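Local coordinates for outer membrane protein Omp121 (Bacteroides thetaiotaomicron, PDB 5FQ8) that probably imports nutrients across the outer membrane as a TonB-dependent transporter, a barrel closed by an internal plug, at residues G818-M829 and L899-V910; F948-F956 and G965-S973. One frame throughout, in Å; residues are numbered along the deposited sequence.

Interaction 1: residues G818-M829 and L899-V910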
loop_
_atom_site.group_PDB
_atom_site.type_symbol
_atom_site.label_atom_id
_atom_site.label_comp_id
_atom_site.label_asym_id
_atom_site.label_seq_id
_atom_site.Cartn_x
_atom_site.Cartn_y
_atom_site.Cartn_z
ATOM N N GLY B 818 28.577 -44.106 1.573
ATOM C CA GLY B 818 27.764 -43.851 2.741
ATOM C C GLY B 818 26.301 -44.014 2.423
ATOM O O GLY B 818 25.822 -43.537 1.397
ATOM N N ILE B 819 25.582 -44.717 3.286
ATOM C CA ILE B 819 24.177 -45.012 3.066
ATOM C C ILE B 819 23.468 -44.802 4.385
ATOM O O ILE B 819 23.759 -45.502 5.359
ATOM C CB ILE B 819 23.955 -46.444 2.565
ATOM C CG1 ILE B 819 24.686 -46.648 1.254
ATOM C CG2 ILE B 819 22.508 -46.668 2.322
ATOM C CD1 ILE B 819 24.387 -47.951 0.601
ATOM N N ASP B 820 22.555 -43.840 4.432
ATOM C CA ASP B 820 21.831 -43.540 5.655
ATOM C C ASP B 820 20.335 -43.717 5.442
ATOM O O ASP B 820 19.792 -43.315 4.411
ATOM C CB ASP B 820 22.151 -42.135 6.125
ATOM C CG ASP B 820 23.613 -41.892 6.186
ATOM O OD1 ASP B 820 24.218 -41.746 5.113
ATOM O OD2 ASP B 820 24.159 -41.867 7.301
ATOM N N PHE B 821 19.679 -44.328 6.415
ATOM C CA PHE B 821 18.246 -44.545 6.383
ATOM C C PHE B 821 17.631 -43.787 7.532
ATOM O O PHE B 821 18.144 -43.834 8.647
ATOM C CB PHE B 821 17.900 -46.028 6.483
ATOM C CG PHE B 821 18.157 -46.775 5.233
ATOM C CD1 PHE B 821 19.399 -47.268 4.965
ATOM C CD2 PHE B 821 17.166 -46.953 4.315
ATOM C CE1 PHE B 821 19.642 -47.935 3.812
ATOM C CE2 PHE B 821 17.404 -47.621 3.164
ATOM C CZ PHE B 821 18.642 -48.114 2.909
ATOM N N ASP B 822 16.555 -43.075 7.247
ATOM C CA ASP B 822 15.796 -42.358 8.258
ATOM C C ASP B 822 14.542 -43.157 8.525
ATOM O O ASP B 822 13.863 -43.574 7.585
ATOM C CB ASP B 822 15.443 -40.948 7.795
ATOM C CG ASP B 822 15.344 -39.973 8.934
ATOM O OD1 ASP B 822 14.971 -40.389 10.046
ATOM O OD2 ASP B 822 15.649 -38.786 8.713
ATOM N N ILE B 823 14.255 -43.408 9.794
ATOM C CA ILE B 823 13.095 -44.208 10.151
ATOM C C ILE B 823 12.348 -43.519 11.273
ATOM O O ILE B 823 12.849 -43.436 12.398
ATOM C CB ILE B 823 13.468 -45.635 10.555
ATOM C CG1 ILE B 823 14.068 -46.364 9.368
ATOM C CG2 ILE B 823 12.243 -46.367 11.018
ATOM C CD1 ILE B 823 15.541 -46.333 9.362
ATOM N N ARG B 824 11.151 -43.037 10.973
ATOM C CA ARG B 824 10.313 -42.337 11.933
ATOM C C ARG B 824 8.945 -42.973 11.867
ATOM O O ARG B 824 8.377 -43.097 10.779
ATOM C CB ARG B 824 10.217 -40.842 11.622
ATOM C CG ARG B 824 11.520 -40.223 11.167
ATOM C CD ARG B 824 11.425 -38.742 11.009
ATOM N NE ARG B 824 12.724 -38.229 10.643
ATOM C CZ ARG B 824 13.023 -36.949 10.537
ATOM N NH1 ARG B 824 12.105 -36.031 10.778
ATOM N NH2 ARG B 824 14.248 -36.595 10.195
ATOM N N GLN B 825 8.427 -43.374 13.021
ATOM C CA GLN B 825 7.226 -44.182 13.085
ATOM C C GLN B 825 6.269 -43.591 14.096
ATOM O O GLN B 825 6.651 -43.341 15.243
ATOM C CB GLN B 825 7.554 -45.628 13.466
ATOM C CG GLN B 825 8.297 -46.388 12.399
ATOM C CD GLN B 825 7.399 -46.834 11.264
ATOM O OE1 GLN B 825 6.195 -47.001 11.449
ATOM N NE2 GLN B 825 7.982 -47.031 10.077
ATOM N N GLY B 826 5.035 -43.390 13.676
ATOM C CA GLY B 826 3.998 -42.990 14.596
ATOM C C GLY B 826 3.577 -41.542 14.407
ATOM O O GLY B 826 4.334 -40.693 13.933
ATOM N N GLY B 827 2.342 -41.271 14.796
ATOM C CA GLY B 827 1.786 -39.946 14.693
ATOM C C GLY B 827 0.950 -39.767 13.446
ATOM O O GLY B 827 0.763 -40.672 12.633
ATOM N N VAL B 828 0.452 -38.544 13.284
ATOM C CA VAL B 828 -0.532 -38.252 12.255
ATOM C C VAL B 828 -0.409 -36.794 11.853
ATOM O O VAL B 828 0.077 -35.962 12.611
ATOM C CB VAL B 828 -1.949 -38.608 12.767
ATOM C CG1 VAL B 828 -2.429 -37.595 13.754
ATOM C CG2 VAL B 828 -2.910 -38.755 11.637
ATOM N N MET B 829 -0.841 -36.491 10.636
ATOM C CA MET B 829 -0.777 -35.139 10.118
ATOM C C MET B 829 -1.932 -34.924 9.153
ATOM O O MET B 829 -2.347 -35.858 8.469
ATOM C CB MET B 829 0.566 -34.899 9.422
ATOM C CG MET B 829 0.761 -35.747 8.173
ATOM S SD MET B 829 2.345 -35.562 7.366
ATOM C CE MET B 829 2.506 -33.807 7.301
ATOM N N LEU B 899 -6.665 -37.151 8.238
ATOM C CA LEU B 899 -5.473 -37.301 9.054
ATOM C C LEU B 899 -4.727 -38.543 8.592
ATOM O O LEU B 899 -5.297 -39.639 8.552
ATOM C CB LEU B 899 -5.845 -37.395 10.524
ATOM C CG LEU B 899 -6.374 -36.084 11.068
ATOM C CD1 LEU B 899 -6.954 -36.288 12.419
ATOM C CD2 LEU B 899 -5.255 -35.094 11.134
ATOM N N VAL B 900 -3.459 -38.367 8.227
ATOM C CA VAL B 900 -2.662 -39.388 7.561
ATOM C C VAL B 900 -1.469 -39.761 8.427
ATOM O O VAL B 900 -0.896 -38.911 9.114
ATOM C CB VAL B 900 -2.219 -38.877 6.182
ATOM C CG1 VAL B 900 -1.121 -39.727 5.616
ATOM C CG2 VAL B 900 -3.407 -38.857 5.269
ATOM N N ASP B 901 -1.101 -41.042 8.387
ATOM C CA ASP B 901 0.007 -41.553 9.182
ATOM C C ASP B 901 1.322 -40.885 8.789
ATOM O O ASP B 901 1.675 -40.818 7.613
ATOM C CB ASP B 901 0.096 -43.070 9.001
ATOM C CG ASP B 901 0.945 -43.750 10.055
ATOM O OD1 ASP B 901 1.951 -43.173 10.508
ATOM O OD2 ASP B 901 0.606 -44.889 10.421
ATOM N N LYS B 902 2.056 -40.424 9.796
ATOM C CA LYS B 902 3.301 -39.686 9.649
ATOM C C LYS B 902 4.492 -40.590 9.374
ATOM O O LYS B 902 5.558 -40.092 9.012
ATOM C CB LYS B 902 3.549 -38.880 10.926
ATOM C CG LYS B 902 3.781 -37.401 10.770
ATOM C CD LYS B 902 3.861 -36.736 12.134
ATOM C CE LYS B 902 4.756 -35.491 12.138
ATOM N NZ LYS B 902 4.502 -34.602 10.973
ATOM N N SER B 903 4.322 -41.898 9.506
ATOM C CA SER B 903 5.440 -42.823 9.556
ATOM C C SER B 903 6.068 -42.995 8.187
ATOM O O SER B 903 5.381 -42.968 7.165
ATOM C CB SER B 903 4.965 -44.171 10.091
ATOM O OG SER B 903 4.488 -44.053 11.418
ATOM N N TYR B 904 7.392 -43.156 8.174
ATOM C CA TYR B 904 8.100 -43.452 6.935
ATOM C C TYR B 904 9.473 -44.044 7.231
ATOM O O TYR B 904 10.037 -43.854 8.309
ATOM C CB TYR B 904 8.229 -42.212 6.029
ATOM C CG TYR B 904 9.050 -41.042 6.565
ATOM C CD1 TYR B 904 10.438 -41.053 6.507
ATOM C CD2 TYR B 904 8.426 -39.907 7.079
ATOM C CE1 TYR B 904 11.175 -39.992 6.976
ATOM C CE2 TYR B 904 9.157 -38.846 7.547
ATOM C CZ TYR B 904 10.535 -38.887 7.491
ATOM O OH TYR B 904 11.267 -37.824 7.954
ATOM N N VAL B 905 9.975 -44.805 6.261
ATOM C CA VAL B 905 11.382 -45.173 6.171
ATOM C C VAL B 905 11.927 -44.484 4.937
ATOM O O VAL B 905 11.300 -44.524 3.877
ATOM C CB VAL B 905 11.620 -46.694 6.072
ATOM C CG1 VAL B 905 13.086 -46.956 5.985
ATOM C CG2 VAL B 905 11.045 -47.439 7.263
ATOM N N LYS B 906 13.088 -43.858 5.065
ATOM C CA LYS B 906 13.627 -43.080 3.962
ATOM C C LYS B 906 15.086 -43.416 3.698
ATOM O O LYS B 906 15.904 -43.423 4.620
ATOM C CB LYS B 906 13.476 -41.588 4.240
ATOM C CG LYS B 906 13.140 -40.797 3.018
ATOM C CD LYS B 906 12.981 -39.344 3.343
ATOM C CE LYS B 906 11.551 -38.979 3.556
ATOM N NZ LYS B 906 11.477 -37.556 3.913
ATOM N N LEU B 907 15.404 -43.694 2.437
ATOM C CA LEU B 907 16.781 -43.617 1.975
ATOM C C LEU B 907 17.199 -42.152 1.964
ATOM O O LEU B 907 17.070 -41.458 0.950
ATOM C CB LEU B 907 16.925 -44.254 0.597
ATOM C CG LEU B 907 18.360 -44.336 0.072
ATOM C CD1 LEU B 907 19.304 -44.839 1.136
ATOM C CD2 LEU B 907 18.443 -45.218 -1.144
ATOM N N ARG B 908 17.687 -41.672 3.103
ATOM C CA ARG B 908 17.965 -40.252 3.279
ATOM C C ARG B 908 19.034 -39.767 2.310
ATOM O O ARG B 908 18.804 -38.838 1.538
ATOM C CB ARG B 908 18.387 -40.007 4.722
ATOM C CG ARG B 908 18.443 -38.568 5.141
ATOM C CD ARG B 908 17.169 -38.147 5.827
ATOM N NE ARG B 908 16.291 -37.486 4.883
ATOM C CZ ARG B 908 15.087 -37.035 5.168
ATOM N NH1 ARG B 908 14.597 -37.171 6.381
ATOM N NH2 ARG B 908 14.380 -36.462 4.220
ATOM N N SER B 909 20.210 -40.396 2.324
ATOM C CA SER B 909 21.321 -39.971 1.480
ATOM C C SER B 909 22.189 -41.151 1.082
ATOM O O SER B 909 22.295 -42.139 1.807
ATOM C CB SER B 909 22.189 -38.947 2.196
ATOM O OG SER B 909 22.772 -39.522 3.346
ATOM N N VAL B 910 22.830 -41.025 -0.075
ATOM C CA VAL B 910 23.886 -41.938 -0.511
ATOM C C VAL B 910 25.003 -41.117 -1.144
ATOM O O VAL B 910 24.760 -40.367 -2.093
ATOM C CB VAL B 910 23.365 -42.987 -1.508
ATOM C CG1 VAL B 910 24.513 -43.805 -2.045
ATOM C CG2 VAL B 910 22.360 -43.880 -0.855
#

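Interaction 2: residues F948-F956 and G965-S973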
loop_
_atom_site.group_PDB
_atom_site.type_symbol
_atom_site.label_atom_id
_atom_site.label_comp_id
_atom_site.label_asym_id
_atom_site.label_seq_id
_atom_site.Cartn_x
_atom_site.Cartn_y
_atom_site.Cartn_z
ATOM N N PHE B 948 -0.155 -41.218 -0.559
ATOM C CA PHE B 948 -0.408 -39.865 -1.015
ATOM C C PHE B 948 0.801 -38.953 -0.930
ATOM O O PHE B 948 1.129 -38.299 -1.919
ATOM C CB PHE B 948 -1.587 -39.271 -0.227
ATOM C CG PHE B 948 -2.751 -40.190 -0.127
ATOM C CD1 PHE B 948 -3.436 -40.579 -1.254
ATOM C CD2 PHE B 948 -3.137 -40.689 1.087
ATOM C CE1 PHE B 948 -4.481 -41.437 -1.166
ATOM C CE2 PHE B 948 -4.173 -41.547 1.176
ATOM C CZ PHE B 948 -4.858 -41.919 0.051
ATOM N N ILE B 949 1.471 -38.873 0.213
ATOM C CA ILE B 949 2.487 -37.855 0.417
ATOM C C ILE B 949 3.771 -38.425 0.996
ATOM O O ILE B 949 3.777 -39.459 1.666
ATOM C CB ILE B 949 1.992 -36.754 1.361
ATOM C CG1 ILE B 949 1.645 -37.364 2.708
ATOM C CG2 ILE B 949 0.822 -36.057 0.787
ATOM C CD1 ILE B 949 1.545 -36.353 3.804
ATOM N N ASP B 950 4.861 -37.720 0.746
ATOM C CA ASP B 950 6.050 -37.862 1.562
ATOM C C ASP B 950 5.755 -37.056 2.809
ATOM O O ASP B 950 5.663 -35.832 2.737
ATOM C CB ASP B 950 7.298 -37.368 0.828
ATOM C CG ASP B 950 8.485 -37.135 1.750
ATOM O OD1 ASP B 950 8.425 -37.416 2.953
ATOM O OD2 ASP B 950 9.511 -36.657 1.252
ATOM N N PRO B 951 5.597 -37.690 3.944
ATOM C CA PRO B 951 5.223 -36.972 5.164
ATOM C C PRO B 951 6.125 -35.821 5.576
ATOM O O PRO B 951 5.813 -35.155 6.564
ATOM C CB PRO B 951 5.274 -38.072 6.217
ATOM C CG PRO B 951 4.926 -39.271 5.496
ATOM C CD PRO B 951 5.497 -39.138 4.132
ATOM N N GLU B 952 7.230 -35.573 4.877
ATOM C CA GLU B 952 8.117 -34.484 5.257
ATOM C C GLU B 952 7.670 -33.208 4.546
ATOM O O GLU B 952 8.314 -32.704 3.626
ATOM C CB GLU B 952 9.559 -34.833 4.930
ATOM C CG GLU B 952 10.553 -34.035 5.730
ATOM C CD GLU B 952 11.986 -34.351 5.399
ATOM O OE1 GLU B 952 12.240 -35.428 4.838
ATOM O OE2 GLU B 952 12.851 -33.509 5.705
ATOM N N MET B 953 6.540 -32.680 5.009
ATOM C CA MET B 953 5.796 -31.654 4.290
ATOM C C MET B 953 5.044 -30.762 5.262
ATOM O O MET B 953 4.395 -31.263 6.182
ATOM C CB MET B 953 4.772 -32.280 3.351
ATOM C CG MET B 953 5.113 -32.297 1.913
ATOM S SD MET B 953 3.718 -33.045 1.112
ATOM C CE MET B 953 4.275 -33.047 -0.565
ATOM N N THR B 954 5.074 -29.452 5.024
ATOM C CA THR B 954 4.148 -28.568 5.725
ATOM C C THR B 954 3.780 -27.370 4.875
ATOM O O THR B 954 4.396 -27.083 3.854
ATOM C CB THR B 954 4.706 -28.066 7.045
ATOM O OG1 THR B 954 3.625 -27.619 7.851
ATOM C CG2 THR B 954 5.645 -26.918 6.831
ATOM N N SER B 955 2.753 -26.667 5.325
ATOM C CA SER B 955 2.403 -25.359 4.802
ATOM C C SER B 955 2.336 -24.341 5.908
ATOM O O SER B 955 1.889 -23.221 5.682
ATOM C CB SER B 955 1.075 -25.400 4.067
ATOM O OG SER B 955 1.251 -26.023 2.822
ATOM N N PHE B 956 2.799 -24.694 7.082
ATOM C CA PHE B 956 2.593 -23.896 8.266
ATOM C C PHE B 956 3.891 -23.724 9.030
ATOM O O PHE B 956 3.893 -23.570 10.245
ATOM C CB PHE B 956 1.497 -24.530 9.116
ATOM C CG PHE B 956 0.279 -24.887 8.322
ATOM C CD1 PHE B 956 -0.620 -23.914 7.951
ATOM C CD2 PHE B 956 0.066 -26.176 7.899
ATOM C CE1 PHE B 956 -1.717 -24.220 7.200
ATOM C CE2 PHE B 956 -1.028 -26.491 7.147
ATOM C CZ PHE B 956 -1.930 -25.510 6.793
ATOM N N GLY B 965 0.090 -30.249 9.539
ATOM C CA GLY B 965 -0.065 -30.971 8.306
ATOM C C GLY B 965 0.426 -30.171 7.129
ATOM O O GLY B 965 1.118 -29.176 7.276
ATOM N N GLU B 966 0.058 -30.666 5.961
ATOM C CA GLU B 966 0.464 -30.118 4.682
ATOM C C GLU B 966 -0.787 -29.691 3.942
ATOM O O GLU B 966 -1.772 -30.425 3.927
ATOM C CB GLU B 966 1.225 -31.153 3.866
ATOM C CG GLU B 966 0.855 -31.178 2.396
ATOM C CD GLU B 966 -0.195 -32.207 2.096
ATOM O OE1 GLU B 966 -0.421 -33.051 2.961
ATOM O OE2 GLU B 966 -0.802 -32.174 1.017
ATOM N N TYR B 967 -0.757 -28.515 3.329
ATOM C CA TYR B 967 -1.951 -27.957 2.717
ATOM C C TYR B 967 -1.747 -27.847 1.211
ATOM O O TYR B 967 -1.745 -26.761 0.645
ATOM C CB TYR B 967 -2.319 -26.618 3.352
ATOM C CG TYR B 967 -3.802 -26.416 3.307
ATOM C CD1 TYR B 967 -4.634 -27.124 4.148
ATOM C CD2 TYR B 967 -4.380 -25.575 2.373
ATOM C CE1 TYR B 967 -5.991 -26.971 4.093
ATOM C CE2 TYR B 967 -5.735 -25.422 2.312
ATOM C CZ TYR B 967 -6.532 -26.128 3.177
ATOM O OH TYR B 967 -7.883 -25.993 3.137
ATOM N N THR B 968 -1.670 -29.006 0.565
ATOM C CA THR B 968 -1.197 -29.149 -0.806
ATOM C C THR B 968 0.127 -28.431 -1.001
ATOM O O THR B 968 0.335 -27.700 -1.965
ATOM C CB THR B 968 -2.219 -28.681 -1.836
ATOM O OG1 THR B 968 -2.844 -27.482 -1.397
ATOM C CG2 THR B 968 -3.255 -29.731 -2.033
ATOM N N ALA B 969 1.031 -28.652 -0.057
ATOM C CA ALA B 969 2.435 -28.379 -0.295
ATOM C C ALA B 969 2.871 -29.055 -1.580
ATOM O O ALA B 969 2.297 -30.057 -1.998
ATOM C CB ALA B 969 3.281 -28.880 0.864
ATOM N N ASN B 970 3.880 -28.491 -2.220
ATOM C CA ASN B 970 4.333 -29.054 -3.473
ATOM C C ASN B 970 4.953 -30.432 -3.246
ATOM O O ASN B 970 5.489 -30.708 -2.176
ATOM C CB ASN B 970 5.346 -28.128 -4.119
ATOM C CG ASN B 970 4.769 -26.798 -4.470
ATOM O OD1 ASN B 970 3.650 -26.694 -4.944
ATOM N ND2 ASN B 970 5.538 -25.756 -4.236
ATOM N N PRO B 971 4.887 -31.313 -4.236
ATOM C CA PRO B 971 5.462 -32.650 -4.078
ATOM C C PRO B 971 6.927 -32.591 -3.684
ATOM O O PRO B 971 7.665 -31.713 -4.123
ATOM C CB PRO B 971 5.291 -33.264 -5.466
ATOM C CG PRO B 971 4.215 -32.519 -6.092
ATOM C CD PRO B 971 4.267 -31.137 -5.553
ATOM N N SER B 972 7.343 -33.534 -2.848
ATOM C CA SER B 972 8.748 -33.619 -2.491
ATOM C C SER B 972 9.540 -34.199 -3.645
ATOM O O SER B 972 8.999 -34.828 -4.554
ATOM C CB SER B 972 8.953 -34.455 -1.237
ATOM O OG SER B 972 8.896 -35.836 -1.518
ATOM N N SER B 973 10.832 -33.954 -3.628
ATOM C CA SER B 973 11.652 -34.325 -4.763
ATOM C C SER B 973 12.732 -35.306 -4.355
ATOM O O SER B 973 13.047 -35.484 -3.179
ATOM C CB SER B 973 12.297 -33.101 -5.416
ATOM O OG SER B 973 13.233 -32.504 -4.546
#

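Interaction 1: residues G818-M829 and L899-V910
I819 starts the contact on the apolar face of the sheet: its CG2, placed anti to the backbone N, meets L907 CD1, while CG1 lies beside V910 CG2. D820, whose side chain lies on the other face, donates from its N to S909 O. A beta bulge follows, shifting the register by one residue at R908, whose N returns only a weak bond to D820 O. F821 offers a broad, apolar surface: L907 CD1 sits over one ring face, 4.0 Å from the centroid, in a CH-pi contact. D822, again on the polar face, exchanges backbone bonds with K906, and its OD2 takes R908 NH1 at 3.0 Å from above the carboxylate plane. I823, back on the apolar face, sets CG1 3.6 Å from V905 CG1. R824 then grips D822 side-on, NE to OD1 at 3.2 Å and NH2 to OD2 at 3.0 Å, its extended chain carrying the guanidinium back along its own strand. NH2 and R908 NH1 arrive on the same face of the carboxylate, whose single charge would be shared between two arginines, R908 having E952 as a second carboxylate partner. Y904 OH lies over the R824 guanidinium, the two planes 29° apart. Beyond Q825, whose OE1 rests on S903 CB, G826 and G827 adopt backbone angles that suit glycine, and K902 N reaches G827 O. Pairing resumes at V828, where CG2 packs on L899 CB, and at M829, which exchanges backbone bonds with V900. R824 also bonds to S74 and I73, tying this wall to the plug. Antiparallel pairing with one apolar and one polar face is characteristic of the TonB-dependent receptor barrel wall.

Interaction 2: residues F948-F956 and G965-S973
M953 reaches in among E966, A969 and P971. CG touches A969 CB, SD lies 3.7 Å from E966 CG, and the extended chain (chi3 -178°) delivers CE to P971 CA at 3.7 Å; a long, flexible thioether suits this irregular turn of backbone. Two polar contacts lie on either side of it in sequence. S972 OG donates to D950 OD2 at 3.0 Å, along the anti lone pair of the carboxylate, and Y967 N donates to S955 OG at 3.2 Å, so a small hydroxyl serves the backbone amide just past the end of strand 965-966. F956 turns its ring edge to G965 O, 3.2 Å from CD2, while CZ meets Y967 CB at 3.6 Å. Both segments belong to the long connection between the last two barrel strands, 928-941 and 973-983, which by the usual topology of these receptors is an extracellular loop. Local turns hold the first-shell residues in place. D950 OD1 accepts from E952 N at 2.9 Å in an Asx turn, helping, together with the salt bridge from K906, to hold the carboxylate that S972 meets. T954 OG1 accepts from F956 N at 3.1 Å in an ST turn; that hydroxyl also bonds to the carbonyl of G962, with G965 O as an alternative acceptor within reach. Further out, G965 has backbone angles that suit glycine, E966 pairs through its backbone with Y830 and R832, and N970 binds D79.

Overall arrangement
Interaction 1 belongs to the barrel wall, and interaction 2 to the loop that folds inward from the end of the same wall; their centres are about 13 Å apart. The first is partly buried and regular, held by repeated backbone bonds with apolar packing on one face and charges on the other. The second is buried and irregular, relying on side-chain hydroxyls, a carboxylate and a methionine. They meet directly: E952 of 948-956 receives K906 and R908 of 899-910, D950 is also bridged by K906, and M829 CE packs 3.4 Å from M953 O. Strand 965-966 runs parallel to strand 828-831, joining loop and wall.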